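Local coordinates for indole-3-acetic acid-amido synthetase GH3.15 (Arabidopsis thaliana, PDB 6E1Q), which conjugates amino acids, chiefly glutamine, to the auxin precursor indole-3-butyric acid in an ATP-dependent reaction, and accepts the herbicide 2,4-DB as well, at residues S197-L202 against D248-A253; C278-W283 against L287-P292; D443-V448 against T557-T562; T506-L511 against K517-D522; L546-S551 against N563-K568. One frame throughout, in Å; residues are numbered along the deposited sequence.

Contact 1 (S197-L202 against D248-A253); sequences SMYCQL and DWITDA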
# COMPACT_ATOMS: atom_id res chain seq x y z
N SER A 197 8.57 -14.76 13.15
CA SER A 197 8.89 -13.36 12.94
C SER A 197 7.81 -12.45 13.52
O SER A 197 8.11 -11.47 14.22
CB SER A 197 9.11 -13.08 11.45
OG SER A 197 7.91 -13.32 10.73
N MET A 198 6.53 -12.76 13.25
CA MET A 198 5.46 -11.95 13.85
C MET A 198 5.49 -12.02 15.38
O MET A 198 5.25 -11.03 16.07
CB MET A 198 4.10 -12.41 13.32
CG MET A 198 2.91 -11.73 14.00
SD MET A 198 2.80 -9.98 13.53
CE MET A 198 1.96 -10.14 11.94
N TYR A 199 5.81 -13.20 15.92
CA TYR A 199 5.86 -13.37 17.37
C TYR A 199 6.94 -12.49 17.99
O TYR A 199 6.70 -11.77 18.96
CB TYR A 199 6.05 -14.85 17.72
CG TYR A 199 5.99 -15.15 19.22
CD1 TYR A 199 7.10 -14.97 20.04
CD2 TYR A 199 4.81 -15.60 19.82
CE1 TYR A 199 7.04 -15.24 21.41
CE2 TYR A 199 4.74 -15.87 21.19
CZ TYR A 199 5.86 -15.68 21.97
OH TYR A 199 5.82 -15.95 23.33
N CYS A 200 8.15 -12.51 17.42
CA CYS A 200 9.25 -11.75 18.03
C CYS A 200 9.02 -10.25 17.90
O CYS A 200 9.33 -9.49 18.83
CB CYS A 200 10.58 -12.15 17.40
SG CYS A 200 11.02 -13.87 17.74
N GLN A 201 8.51 -9.82 16.76
CA GLN A 201 8.25 -8.41 16.53
C GLN A 201 7.18 -7.87 17.49
O GLN A 201 7.30 -6.75 17.99
CB GLN A 201 7.85 -8.24 15.06
CG GLN A 201 6.79 -7.24 14.72
CD GLN A 201 6.86 -6.86 13.25
OE1 GLN A 201 7.77 -6.15 12.82
NE2 GLN A 201 5.93 -7.38 12.45
N LEU A 202 6.14 -8.66 17.76
CA LEU A 202 5.13 -8.22 18.72
C LEU A 202 5.66 -8.27 20.15
O LEU A 202 5.38 -7.39 20.96
CB LEU A 202 3.86 -9.08 18.57
CG LEU A 202 2.87 -8.64 17.47
CD1 LEU A 202 1.80 -9.71 17.22
CD2 LEU A 202 2.20 -7.32 17.84
N ASP A 248 10.59 -21.58 23.83
CA ASP A 248 11.68 -22.33 23.22
C ASP A 248 11.37 -22.83 21.81
O ASP A 248 12.28 -23.36 21.16
CB ASP A 248 12.11 -23.50 24.13
CG ASP A 248 11.01 -24.54 24.34
OD1 ASP A 248 9.85 -24.28 23.96
OD2 ASP A 248 11.32 -25.62 24.90
N TRP A 249 10.14 -22.67 21.31
CA TRP A 249 9.87 -23.00 19.91
C TRP A 249 10.36 -21.93 18.94
O TRP A 249 10.26 -22.13 17.72
CB TRP A 249 8.37 -23.24 19.68
CG TRP A 249 7.50 -22.00 19.87
CD1 TRP A 249 6.88 -21.60 21.02
CD2 TRP A 249 7.14 -21.03 18.87
NE1 TRP A 249 6.17 -20.44 20.80
CE2 TRP A 249 6.31 -20.08 19.49
CE3 TRP A 249 7.45 -20.87 17.51
CZ2 TRP A 249 5.79 -18.98 18.80
CZ3 TRP A 249 6.94 -19.79 16.84
CH2 TRP A 249 6.11 -18.86 17.48
N ILE A 250 10.87 -20.81 19.43
CA ILE A 250 11.51 -19.84 18.55
C ILE A 250 12.96 -20.29 18.39
O ILE A 250 13.76 -20.21 19.32
CB ILE A 250 11.40 -18.42 19.12
CG1 ILE A 250 9.94 -18.00 19.03
CG2 ILE A 250 12.24 -17.41 18.31
CD1 ILE A 250 9.52 -17.23 20.20
N THR A 251 13.27 -20.82 17.21
CA THR A 251 14.59 -21.33 16.88
C THR A 251 15.37 -20.40 15.95
O THR A 251 16.57 -20.60 15.77
CB THR A 251 14.48 -22.70 16.22
OG1 THR A 251 13.53 -22.63 15.14
CG2 THR A 251 14.01 -23.74 17.22
N ASP A 252 14.70 -19.41 15.37
CA ASP A 252 15.36 -18.50 14.45
C ASP A 252 16.49 -17.74 15.14
O ASP A 252 16.27 -17.06 16.15
CB ASP A 252 14.36 -17.51 13.88
CG ASP A 252 15.03 -16.46 13.04
OD1 ASP A 252 15.27 -16.72 11.84
OD2 ASP A 252 15.36 -15.40 13.60
N ALA A 253 17.69 -17.81 14.55
CA ALA A 253 18.88 -17.31 15.22
C ALA A 253 18.86 -15.79 15.41
O ALA A 253 19.37 -15.29 16.42
CB ALA A 253 20.13 -17.74 14.46

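Contact 2 (C278-W283 against L287-P292); sequences CSKTSW and LKRLWP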
# COMPACT_ATOMS: atom_id res chain seq x y z
N CYS A 278 -5.63 -7.16 27.23
CA CYS A 278 -5.99 -8.19 26.25
C CYS A 278 -7.14 -9.07 26.72
O CYS A 278 -7.85 -9.65 25.88
CB CYS A 278 -4.78 -9.05 25.91
SG CYS A 278 -3.45 -8.25 25.01
N SER A 279 -7.36 -9.19 28.02
CA SER A 279 -8.40 -10.07 28.52
C SER A 279 -9.79 -9.47 28.46
O SER A 279 -10.76 -10.18 28.74
CB SER A 279 -8.07 -10.50 29.96
OG SER A 279 -8.05 -9.37 30.80
N LYS A 280 -9.93 -8.20 28.10
CA LYS A 280 -11.26 -7.60 27.95
C LYS A 280 -12.00 -8.21 26.76
O LYS A 280 -11.40 -8.59 25.74
CB LYS A 280 -11.14 -6.08 27.81
CG LYS A 280 -10.34 -5.45 28.96
CD LYS A 280 -10.57 -3.95 29.14
CE LYS A 280 -9.59 -3.38 30.18
NZ LYS A 280 -9.21 -1.96 29.90
N THR A 281 -13.33 -8.32 26.90
CA THR A 281 -14.17 -8.95 25.87
C THR A 281 -14.08 -8.23 24.54
O THR A 281 -13.85 -8.86 23.49
CB THR A 281 -15.63 -8.99 26.32
OG1 THR A 281 -15.70 -9.26 27.72
CG2 THR A 281 -16.38 -10.04 25.53
N SER A 282 -14.31 -6.93 24.54
CA SER A 282 -14.23 -6.14 23.32
C SER A 282 -12.79 -5.71 23.08
O SER A 282 -12.16 -5.13 23.97
CB SER A 282 -15.14 -4.92 23.41
OG SER A 282 -15.05 -4.17 22.21
N TRP A 283 -12.28 -5.96 21.88
CA TRP A 283 -10.98 -5.45 21.49
C TRP A 283 -11.08 -4.08 20.83
O TRP A 283 -10.12 -3.66 20.16
CB TRP A 283 -10.27 -6.47 20.59
CG TRP A 283 -9.52 -7.46 21.43
CD1 TRP A 283 -9.94 -8.03 22.60
CD2 TRP A 283 -8.20 -7.97 21.21
NE1 TRP A 283 -8.98 -8.86 23.11
CE2 TRP A 283 -7.89 -8.84 22.27
CE3 TRP A 283 -7.25 -7.78 20.20
CZ2 TRP A 283 -6.69 -9.53 22.35
CZ3 TRP A 283 -6.04 -8.45 20.29
CH2 TRP A 283 -5.77 -9.31 21.36
N LEU A 287 -5.51 -1.10 19.97
CA LEU A 287 -4.21 -0.57 19.54
C LEU A 287 -3.77 0.57 20.45
O LEU A 287 -2.60 0.62 20.85
CB LEU A 287 -4.26 -0.09 18.10
CG LEU A 287 -4.35 -1.22 17.07
CD1 LEU A 287 -4.33 -0.62 15.64
CD2 LEU A 287 -3.21 -2.23 17.29
N LYS A 288 -4.69 1.47 20.81
CA LYS A 288 -4.34 2.52 21.76
C LYS A 288 -4.10 1.95 23.14
O LYS A 288 -3.24 2.44 23.88
CB LYS A 288 -5.43 3.58 21.83
CG LYS A 288 -4.89 4.93 22.30
CD LYS A 288 -5.83 5.62 23.25
CE LYS A 288 -5.65 7.13 23.18
NZ LYS A 288 -4.21 7.54 23.14
N ARG A 289 -4.88 0.94 23.54
CA ARG A 289 -4.71 0.41 24.88
C ARG A 289 -3.37 -0.31 25.03
O ARG A 289 -2.74 -0.24 26.08
CB ARG A 289 -5.88 -0.51 25.24
CG ARG A 289 -7.18 0.28 25.29
CD ARG A 289 -8.32 -0.48 25.88
NE ARG A 289 -8.92 -1.42 24.93
CZ ARG A 289 -8.81 -2.74 25.02
NH1 ARG A 289 -8.09 -3.28 26.01
NH2 ARG A 289 -9.41 -3.52 24.13
N LEU A 290 -2.91 -0.98 23.97
CA LEU A 290 -1.62 -1.65 24.02
C LEU A 290 -0.47 -0.66 23.88
O LEU A 290 0.58 -0.82 24.51
CB LEU A 290 -1.54 -2.71 22.93
CG LEU A 290 -2.43 -3.94 23.18
CD1 LEU A 290 -2.20 -4.98 22.12
CD2 LEU A 290 -2.15 -4.54 24.56
N TRP A 291 -0.64 0.39 23.06
CA TRP A 291 0.38 1.41 22.87
C TRP A 291 -0.22 2.77 23.22
O TRP A 291 -0.53 3.59 22.34
CB TRP A 291 0.95 1.32 21.45
CG TRP A 291 1.73 0.04 21.30
CD1 TRP A 291 2.99 -0.21 21.80
CD2 TRP A 291 1.31 -1.18 20.67
NE1 TRP A 291 3.37 -1.49 21.51
CE2 TRP A 291 2.36 -2.12 20.82
CE3 TRP A 291 0.14 -1.58 20.00
CZ2 TRP A 291 2.28 -3.42 20.32
CZ3 TRP A 291 0.07 -2.88 19.50
CH2 TRP A 291 1.13 -3.79 19.67
N PRO A 292 -0.40 3.05 24.52
CA PRO A 292 -1.14 4.25 24.94
C PRO A 292 -0.38 5.56 24.72
O PRO A 292 -1.00 6.63 24.80
CB PRO A 292 -1.38 4.00 26.44
CG PRO A 292 -0.23 3.14 26.85
CD PRO A 292 -0.01 2.21 25.67

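Contact 3 (D443-V448 against T557-T562); sequences DLLKAV and TPRSVT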
# COMPACT_ATOMS: atom_id res chain seq x y z
N ASP A 443 -14.46 1.28 -9.60
CA ASP A 443 -15.93 1.27 -9.64
C ASP A 443 -16.50 0.19 -8.73
O ASP A 443 -17.50 0.42 -8.04
CB ASP A 443 -16.39 1.04 -11.07
CG ASP A 443 -16.06 2.21 -11.98
OD1 ASP A 443 -16.23 3.37 -11.56
OD2 ASP A 443 -15.68 1.94 -13.13
N LEU A 444 -15.91 -1.01 -8.77
CA LEU A 444 -16.37 -2.09 -7.89
C LEU A 444 -16.22 -1.71 -6.42
O LEU A 444 -17.10 -2.00 -5.60
CB LEU A 444 -15.60 -3.38 -8.20
CG LEU A 444 -15.94 -4.55 -7.26
CD1 LEU A 444 -17.40 -4.88 -7.39
CD2 LEU A 444 -15.07 -5.77 -7.55
N LEU A 445 -15.11 -1.05 -6.07
CA LEU A 445 -14.89 -0.58 -4.70
C LEU A 445 -15.96 0.43 -4.28
O LEU A 445 -16.49 0.37 -3.16
CB LEU A 445 -13.49 0.02 -4.59
CG LEU A 445 -12.32 -0.98 -4.57
CD1 LEU A 445 -10.97 -0.30 -4.84
CD2 LEU A 445 -12.27 -1.72 -3.23
N LYS A 446 -16.26 1.40 -5.15
CA LYS A 446 -17.28 2.37 -4.78
C LYS A 446 -18.65 1.71 -4.67
O LYS A 446 -19.43 2.04 -3.76
CB LYS A 446 -17.32 3.53 -5.79
CG LYS A 446 -18.48 4.48 -5.49
CD LYS A 446 -18.35 5.85 -6.13
CE LYS A 446 -19.44 6.79 -5.61
NZ LYS A 446 -20.83 6.31 -5.92
N ALA A 447 -18.94 0.75 -5.56
CA ALA A 447 -20.22 0.04 -5.49
C ALA A 447 -20.37 -0.70 -4.17
O ALA A 447 -21.42 -0.64 -3.52
CB ALA A 447 -20.32 -0.94 -6.66
N VAL A 448 -19.32 -1.42 -3.75
CA VAL A 448 -19.35 -2.18 -2.50
C VAL A 448 -19.42 -1.25 -1.30
O VAL A 448 -20.13 -1.52 -0.33
CB VAL A 448 -18.13 -3.12 -2.43
CG1 VAL A 448 -17.89 -3.60 -1.01
CG2 VAL A 448 -18.29 -4.30 -3.38
N THR A 557 -5.65 -8.24 -0.33
CA THR A 557 -6.76 -9.04 -0.84
C THR A 557 -7.07 -8.64 -2.28
O THR A 557 -7.41 -7.48 -2.54
CB THR A 557 -8.00 -8.86 0.03
OG1 THR A 557 -7.69 -9.25 1.38
CG2 THR A 557 -9.13 -9.75 -0.50
N PRO A 558 -6.90 -9.54 -3.25
CA PRO A 558 -7.27 -9.19 -4.63
C PRO A 558 -8.78 -9.01 -4.71
O PRO A 558 -9.54 -9.75 -4.08
CB PRO A 558 -6.81 -10.41 -5.44
CG PRO A 558 -6.95 -11.55 -4.46
CD PRO A 558 -6.60 -10.98 -3.10
N ARG A 559 -9.21 -8.01 -5.46
CA ARG A 559 -10.64 -7.72 -5.52
C ARG A 559 -11.39 -8.58 -6.53
O ARG A 559 -12.62 -8.54 -6.56
CB ARG A 559 -10.85 -6.24 -5.83
CG ARG A 559 -10.32 -5.34 -4.75
CD ARG A 559 -10.69 -5.84 -3.36
NE ARG A 559 -10.40 -4.84 -2.34
CZ ARG A 559 -10.59 -5.03 -1.03
NH1 ARG A 559 -11.05 -6.19 -0.56
NH2 ARG A 559 -10.31 -4.05 -0.18
N SER A 560 -10.70 -9.34 -7.37
CA SER A 560 -11.35 -10.44 -8.06
C SER A 560 -10.35 -11.58 -8.20
O SER A 560 -9.14 -11.37 -8.18
CB SER A 560 -11.90 -10.02 -9.43
OG SER A 560 -10.84 -9.84 -10.34
N VAL A 561 -10.88 -12.80 -8.33
CA VAL A 561 -10.07 -14.01 -8.35
C VAL A 561 -10.43 -14.81 -9.59
O VAL A 561 -11.61 -14.98 -9.91
CB VAL A 561 -10.29 -14.84 -7.08
CG1 VAL A 561 -9.53 -16.12 -7.17
CG2 VAL A 561 -9.84 -14.07 -5.85
N THR A 562 -9.40 -15.30 -10.31
CA THR A 562 -9.58 -16.24 -11.41
C THR A 562 -8.94 -17.59 -11.16
O THR A 562 -9.37 -18.57 -11.79
CB THR A 562 -8.99 -15.69 -12.72
OG1 THR A 562 -7.70 -15.12 -12.47
CG2 THR A 562 -9.92 -14.63 -13.32

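Contact 4 (T506-L511 against K517-D522); sequences TVEESL and KGRKND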
# COMPACT_ATOMS: atom_id res chain seq x y z
N THR A 506 -27.78 -2.60 -4.85
CA THR A 506 -27.07 -1.33 -4.68
C THR A 506 -25.70 -1.39 -5.34
O THR A 506 -25.25 -0.39 -5.91
CB THR A 506 -26.95 -1.01 -3.19
OG1 THR A 506 -28.27 -1.00 -2.64
CG2 THR A 506 -26.31 0.36 -2.97
N VAL A 507 -25.02 -2.54 -5.26
CA VAL A 507 -23.82 -2.74 -6.07
C VAL A 507 -24.13 -2.53 -7.54
O VAL A 507 -23.43 -1.79 -8.25
CB VAL A 507 -23.22 -4.14 -5.84
CG1 VAL A 507 -21.92 -4.28 -6.64
CG2 VAL A 507 -22.96 -4.40 -4.38
N GLU A 508 -25.17 -3.21 -8.04
CA GLU A 508 -25.48 -3.15 -9.46
C GLU A 508 -25.79 -1.73 -9.90
O GLU A 508 -25.33 -1.28 -10.95
CB GLU A 508 -26.67 -4.03 -9.79
CG GLU A 508 -26.41 -5.50 -9.66
CD GLU A 508 -27.40 -6.31 -10.47
OE1 GLU A 508 -28.60 -6.26 -10.14
OE2 GLU A 508 -26.97 -6.98 -11.43
N GLU A 509 -26.58 -1.01 -9.10
CA GLU A 509 -26.97 0.35 -9.46
C GLU A 509 -25.76 1.27 -9.49
O GLU A 509 -25.82 2.32 -10.13
CB GLU A 509 -28.03 0.84 -8.46
CG GLU A 509 -28.50 2.28 -8.62
CD GLU A 509 -29.51 2.47 -9.76
OE1 GLU A 509 -29.87 1.47 -10.42
OE2 GLU A 509 -29.94 3.62 -9.98
N SER A 510 -24.67 0.88 -8.82
CA SER A 510 -23.44 1.65 -8.77
C SER A 510 -22.44 1.31 -9.86
O SER A 510 -21.42 1.99 -9.97
CB SER A 510 -22.76 1.45 -7.42
OG SER A 510 -23.44 2.09 -6.37
N LEU A 511 -22.68 0.25 -10.65
CA LEU A 511 -21.73 -0.11 -11.69
C LEU A 511 -21.98 0.78 -12.91
O LEU A 511 -22.84 1.68 -12.89
CB LEU A 511 -21.84 -1.60 -12.00
CG LEU A 511 -21.57 -2.54 -10.81
CD1 LEU A 511 -21.86 -3.99 -11.17
CD2 LEU A 511 -20.16 -2.41 -10.27
N LYS A 517 -26.73 -1.37 -18.86
CA LYS A 517 -27.39 -1.64 -20.13
C LYS A 517 -27.43 -3.14 -20.41
O LYS A 517 -28.43 -3.66 -20.90
CB LYS A 517 -26.69 -0.89 -21.26
CG LYS A 517 -27.38 -1.01 -22.60
CD LYS A 517 -26.69 -1.95 -23.56
CE LYS A 517 -26.79 -1.40 -24.98
NZ LYS A 517 -26.42 -2.41 -25.99
N GLY A 518 -26.34 -3.84 -20.08
CA GLY A 518 -26.35 -5.29 -20.19
C GLY A 518 -27.45 -5.94 -19.36
O GLY A 518 -28.09 -6.89 -19.80
N ARG A 519 -27.67 -5.43 -18.15
CA ARG A 519 -28.69 -6.02 -17.29
C ARG A 519 -30.08 -5.66 -17.77
O ARG A 519 -30.96 -6.53 -17.86
CB ARG A 519 -28.48 -5.54 -15.85
CG ARG A 519 -27.50 -6.40 -15.05
CD ARG A 519 -28.19 -7.67 -14.62
NE ARG A 519 -28.86 -7.48 -13.35
CZ ARG A 519 -30.09 -7.90 -13.08
NH1 ARG A 519 -30.80 -8.53 -14.00
NH2 ARG A 519 -30.62 -7.69 -11.88
N LYS A 520 -30.31 -4.39 -18.09
CA LYS A 520 -31.67 -3.93 -18.33
C LYS A 520 -32.07 -4.14 -19.78
O LYS A 520 -33.15 -4.67 -20.06
CB LYS A 520 -31.79 -2.45 -17.93
CG LYS A 520 -33.04 -1.77 -18.44
CD LYS A 520 -32.97 -0.26 -18.25
CE LYS A 520 -34.36 0.36 -18.26
NZ LYS A 520 -35.35 -0.58 -17.68
N ASN A 521 -31.19 -3.77 -20.71
CA ASN A 521 -31.51 -3.82 -22.13
C ASN A 521 -30.99 -5.08 -22.82
O ASN A 521 -31.76 -5.95 -23.22
CB ASN A 521 -30.94 -2.58 -22.83
CG ASN A 521 -31.46 -2.42 -24.23
OD1 ASN A 521 -32.15 -3.30 -24.75
ND2 ASN A 521 -31.13 -1.31 -24.86
N ASP A 522 -29.66 -5.17 -22.94
CA ASP A 522 -29.03 -6.20 -23.77
C ASP A 522 -29.47 -7.60 -23.39
O ASP A 522 -29.58 -8.48 -24.26
CB ASP A 522 -27.52 -6.09 -23.66
CG ASP A 522 -26.94 -5.06 -24.60
OD1 ASP A 522 -27.72 -4.47 -25.37
OD2 ASP A 522 -25.71 -4.84 -24.55

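Contact 5 (L546-S551 against N563-K568); sequences LSRGSS and NEEALK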
# COMPACT_ATOMS: atom_id res chain seq x y z
N LEU A 546 0.05 -17.05 -0.14
CA LEU A 546 1.36 -17.02 0.52
C LEU A 546 2.12 -18.32 0.28
O LEU A 546 3.33 -18.31 0.01
CB LEU A 546 1.19 -16.80 2.02
CG LEU A 546 0.56 -15.48 2.50
CD1 LEU A 546 0.70 -15.40 4.01
CD2 LEU A 546 1.22 -14.30 1.82
N SER A 547 1.42 -19.45 0.42
CA SER A 547 2.00 -20.76 0.13
C SER A 547 2.47 -20.89 -1.32
O SER A 547 3.28 -21.77 -1.62
CB SER A 547 0.96 -21.82 0.46
OG SER A 547 0.11 -21.97 -0.67
N ARG A 548 2.00 -20.02 -2.22
CA ARG A 548 2.41 -20.06 -3.61
C ARG A 548 3.39 -18.96 -3.97
O ARG A 548 3.62 -18.71 -5.16
CB ARG A 548 1.18 -20.05 -4.54
CG ARG A 548 0.19 -21.13 -4.12
CD ARG A 548 -1.17 -21.06 -4.78
NE ARG A 548 -1.12 -20.78 -6.22
CZ ARG A 548 -1.33 -21.70 -7.16
NH1 ARG A 548 -1.53 -22.98 -6.83
NH2 ARG A 548 -1.29 -21.37 -8.44
N GLY A 549 4.00 -18.31 -2.98
CA GLY A 549 5.08 -17.37 -3.22
C GLY A 549 4.73 -15.90 -3.08
O GLY A 549 5.63 -15.06 -3.22
N SER A 550 3.47 -15.56 -2.81
CA SER A 550 3.14 -14.16 -2.59
C SER A 550 3.92 -13.59 -1.41
O SER A 550 4.11 -14.26 -0.39
CB SER A 550 1.64 -13.97 -2.33
OG SER A 550 0.91 -14.24 -3.50
N SER A 551 4.36 -12.35 -1.56
CA SER A 551 5.05 -11.66 -0.48
C SER A 551 4.07 -11.38 0.67
O SER A 551 2.96 -10.88 0.45
CB SER A 551 5.68 -10.36 -1.02
OG SER A 551 5.82 -9.36 -0.04
N ASN A 563 -7.94 -17.68 -10.30
CA ASN A 563 -7.26 -18.95 -10.06
C ASN A 563 -8.23 -19.96 -9.47
O ASN A 563 -8.93 -19.69 -8.49
CB ASN A 563 -6.07 -18.75 -9.12
CG ASN A 563 -5.41 -20.06 -8.76
OD1 ASN A 563 -5.89 -20.78 -7.89
ND2 ASN A 563 -4.31 -20.37 -9.43
N GLU A 564 -8.26 -21.15 -10.07
CA GLU A 564 -9.28 -22.14 -9.75
C GLU A 564 -9.13 -22.68 -8.33
O GLU A 564 -10.13 -23.04 -7.70
CB GLU A 564 -9.24 -23.29 -10.76
CG GLU A 564 -9.88 -22.97 -12.12
CD GLU A 564 -11.34 -22.55 -12.01
OE1 GLU A 564 -11.83 -21.83 -12.92
OE2 GLU A 564 -12.01 -22.94 -11.03
N GLU A 565 -7.90 -22.76 -7.81
CA GLU A 565 -7.75 -23.24 -6.43
C GLU A 565 -8.19 -22.18 -5.43
O GLU A 565 -8.74 -22.51 -4.37
CB GLU A 565 -6.31 -23.68 -6.17
CG GLU A 565 -5.89 -25.02 -6.79
CD GLU A 565 -4.58 -24.91 -7.55
OE1 GLU A 565 -4.51 -24.15 -8.54
OE2 GLU A 565 -3.60 -25.57 -7.14
N ALA A 566 -8.01 -20.90 -5.74
CA ALA A 566 -8.53 -19.88 -4.85
C ALA A 566 -10.06 -19.81 -4.92
O ALA A 566 -10.73 -19.65 -3.89
CB ALA A 566 -7.89 -18.53 -5.17
N LEU A 567 -10.62 -19.95 -6.13
CA LEU A 567 -12.07 -19.97 -6.28
C LEU A 567 -12.68 -21.12 -5.50
O LEU A 567 -13.71 -20.97 -4.84
CB LEU A 567 -12.45 -20.09 -7.75
CG LEU A 567 -12.17 -18.85 -8.58
CD1 LEU A 567 -12.65 -19.08 -10.01
CD2 LEU A 567 -12.82 -17.66 -7.94
N LYS A 568 -12.07 -22.30 -5.59
CA LYS A 568 -12.57 -23.43 -4.82
C LYS A 568 -12.48 -23.16 -3.32
O LYS A 568 -13.32 -23.64 -2.55
CB LYS A 568 -11.79 -24.69 -5.23
CG LYS A 568 -12.18 -25.96 -4.50
CD LYS A 568 -11.45 -27.16 -5.09
CE LYS A 568 -10.73 -27.98 -4.03
NZ LYS A 568 -11.46 -28.10 -2.71

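Contact 1 (S197-L202 against D248-A253)
Trp-249 turns the edge of its indole onto one face of the Tyr-199 ring in a T-shaped stack, the two six-membered rings 5.2 Å apart between centroids and their planes at 71°. Its leading atom, CZ2, lies 3.7 Å from Tyr-199 CD2. Beside it Ile-250 brings its CD1 methyl to Tyr-199 CD1 at 3.3 Å, while its other branch, CG2, rests 3.8 Å from Cys-200 SG. With CG anti to the backbone N (chi1 -175°), the tyrosine is swung off helix 194-207 toward the loop. Each ring packs its apolar part here while its polar atom reaches helix 220-243: Tyr-199 OH is hydrogen-bonded to Asn-240, and Trp-249 NE1 to Glu-236. Were Tyr-199 an alanine, the indole edge and the isoleucine methyl would be likely to face a gap, and Asn-240 to lose its hydroxyl partner. Cys-200 continues into a disulfide with Cys-255, which ties helix 194-207 to helix 253-258, so the packed loop of this GH3 N-terminal domain is flanked by a covalent cross-link.

Contact 2 (C278-W283 against L287-P292)
Arg-289 reaches from helix 286-290 into the bend of loop 278-283, coming close to Ser-282 and Trp-283. Its NH2 lies 3.2 Å from Ser-282 O, but the angle is too poor for a hydrogen bond; that nitrogen bonds instead to the carbonyl O of Glu-284. At the guanidinium edge, Trp-283 CA sits near the plane, 3.6 Å from NH2. The bend at chi3 (-80°) turns the group aside from the line of its own chain.

Lys-280 NZ and Arg-289 NH1 stand 4.3 Å apart, two like charges, yet each makes a salt bridge to Glu-277 OE2, and the lysine methylene CD passes 4.0 Å from the same NH1.

The apolar part is small: Cys-278 SG meets Leu-290 CD2 at 4.0 Å, two compact groups suited to a buried spot against helix 220-243, where Leu-290 touches Leu-230 and Cys-278 touches Trp-234. Within the loop, Trp-283 NE1 donates, in a bent bond (137°), to Cys-278 O at 3.1 Å, closing the turn.

The shared carboxylate of Glu-277 probably offsets the two cations, allowing a lysine and an arginine to come close, crossing at a slant, where the chain turns from one helix into the next.

Contact 3 (D443-V448 against T557-T562)
Arg-559 lies against two leucines of helix 441-452, and its side chain leaves the loop toward them. CB and CG set out with CG anti to the carbonyl carbon (chi1 -63°), and a bend at chi2 (-44°) folds the chain back before it straightens through CD and NE. At NE the chain meets the helix: Leu-445 CD2 is 3.7 Å away, the leucine crossing the arginine at about a right angle and approaching the guanidinium obliquely. The same NE donates to Thr-304 OG1, so its polar need is met while the methyl simply packs beside it.

The place is the C-terminal GH3 domain, where helix 441-452 packs against strand 461-470, an outermost strand of a four-stranded mixed sheet, and loop 557-562 runs alongside that strand; Val-561 pairs with Ser-467 through backbone bonds. The side chain of Leu-445 is about 9 Å from that of Thr-302, an ATP-binding residue, which puts the contact near the nucleotide site without making it part of that site.

Farther out, NH1 forms a salt bridge with Asp-464 and a hydrogen bond to Phe-465 O, and the cation also makes a cation-pi interaction with the Phe-465 ring, which probably offsets the cost of burying the charge. Leu-445 touches that phenylalanine too. Back at the root of the arginine, its carbonyl O is 3.8 Å from Leu-444 CD2 and accepts from Ser-467 OG.

Contact 4 (T506-L511 against K517-D522)
Glu-508 and Arg-519 meet in a side-on, two-pronged salt bridge that makes up the tight part of this contact. Arg-519 NE donates to Glu-508 OE2 at 2.7 Å, and NH2 to OE1 of the same carboxylate at 3.0 Å with an angle of 164°. The NH2 bond uses the syn lone pair of OE1 and lies in the guanidinium plane; the NE bond meets OE2 on its syn side but tilts somewhat out of both planes. The two flat groups are nearly coplanar, 22° apart. Bends at chi2 and chi3 curl the arginine so that its NE edge, rather than its tip, faces the glutamate. Tyr-515 OH also bonds OE2, and Ser-580 OG bonds OE1, so the buried carboxylate has several partners. A leucine in place of Arg-519 would probably leave the Glu-508 charge without its cation.

On the solvent side the contact is loose: Lys-520 and Asn-521 are exposed and take no part in it. There the helix widens into a pi-type turn, Lys-517 O accepting from both Asn-521 N and Asp-522 N. The arrangement is a pair of consecutive helices, 497-510 and 513-522, joined by a short turn and clasped by a buried ion pair in the C-terminal GH3 domain.

Contact 5 (L546-S551 against N563-K568)
A helix N-cap and a helix C-terminus face each other here at the protein surface: helix 537-547 ends in a Schellman motif, and Asn-563 starts the helix that follows. The link across is a salt bridge from Arg-548 NH1 to Glu-565 OE2 at 3.3 Å, at the long end for such a pair. The carboxylate stands nearly upright to the guanidinium, their planes 83° apart, so a single NH1 faces the acid and no two-pronged grip forms. Arg-548 NH2 comes within 3.3 Å of Asn-563 ND2, but both are donors, so this is mere proximity.

The capping bond holds the amide with OD1 toward the helix and ND2 toward the arginine: OD1 accepts from Ala-566 N at 3.0 Å, in the carbonyl plane on a lone pair, and more weakly from Glu-565 N. With CG anti to the backbone N (chi1 175°), the asparagine reaches forward to these N-H groups of the first turn, a task its short amide suits. Gly-549, the C-prime residue of the Schellman motif, has a positive phi at which a side chain would collide with the preceding carbonyl.

Beneath this polar surface, Asn-563, Glu-565 and Ala-566 touch Phe-544, and Ala-566 also touches Leu-541, which seats helix 564-571 against helix 537-547, while Val-561 of the preceding loop packs on Ala-566.

How the contacts relate
From the N terminus, contact 1 closes the loop between helix 194-207 and the segment before helix 253-258. Contact 2 follows in series, closing a short turn between helices 268-278 and 286-290; the two touch where Leu-202 packs on Trp-291, both in the N-terminal domain. The other three lie in the C-terminal domain. Contact 3 closes a long loop, joining helix 441-452 to the loop at 557-562, and contact 4 nests within it, with Ala-447 packed on Val-507, Ser-510 and Leu-511. Contact 5 crosses contact 3, their segments alternating along the chain, and Val-561 and Thr-562 meet Leu-567. Contacts 4 and 5 are in series and do not touch.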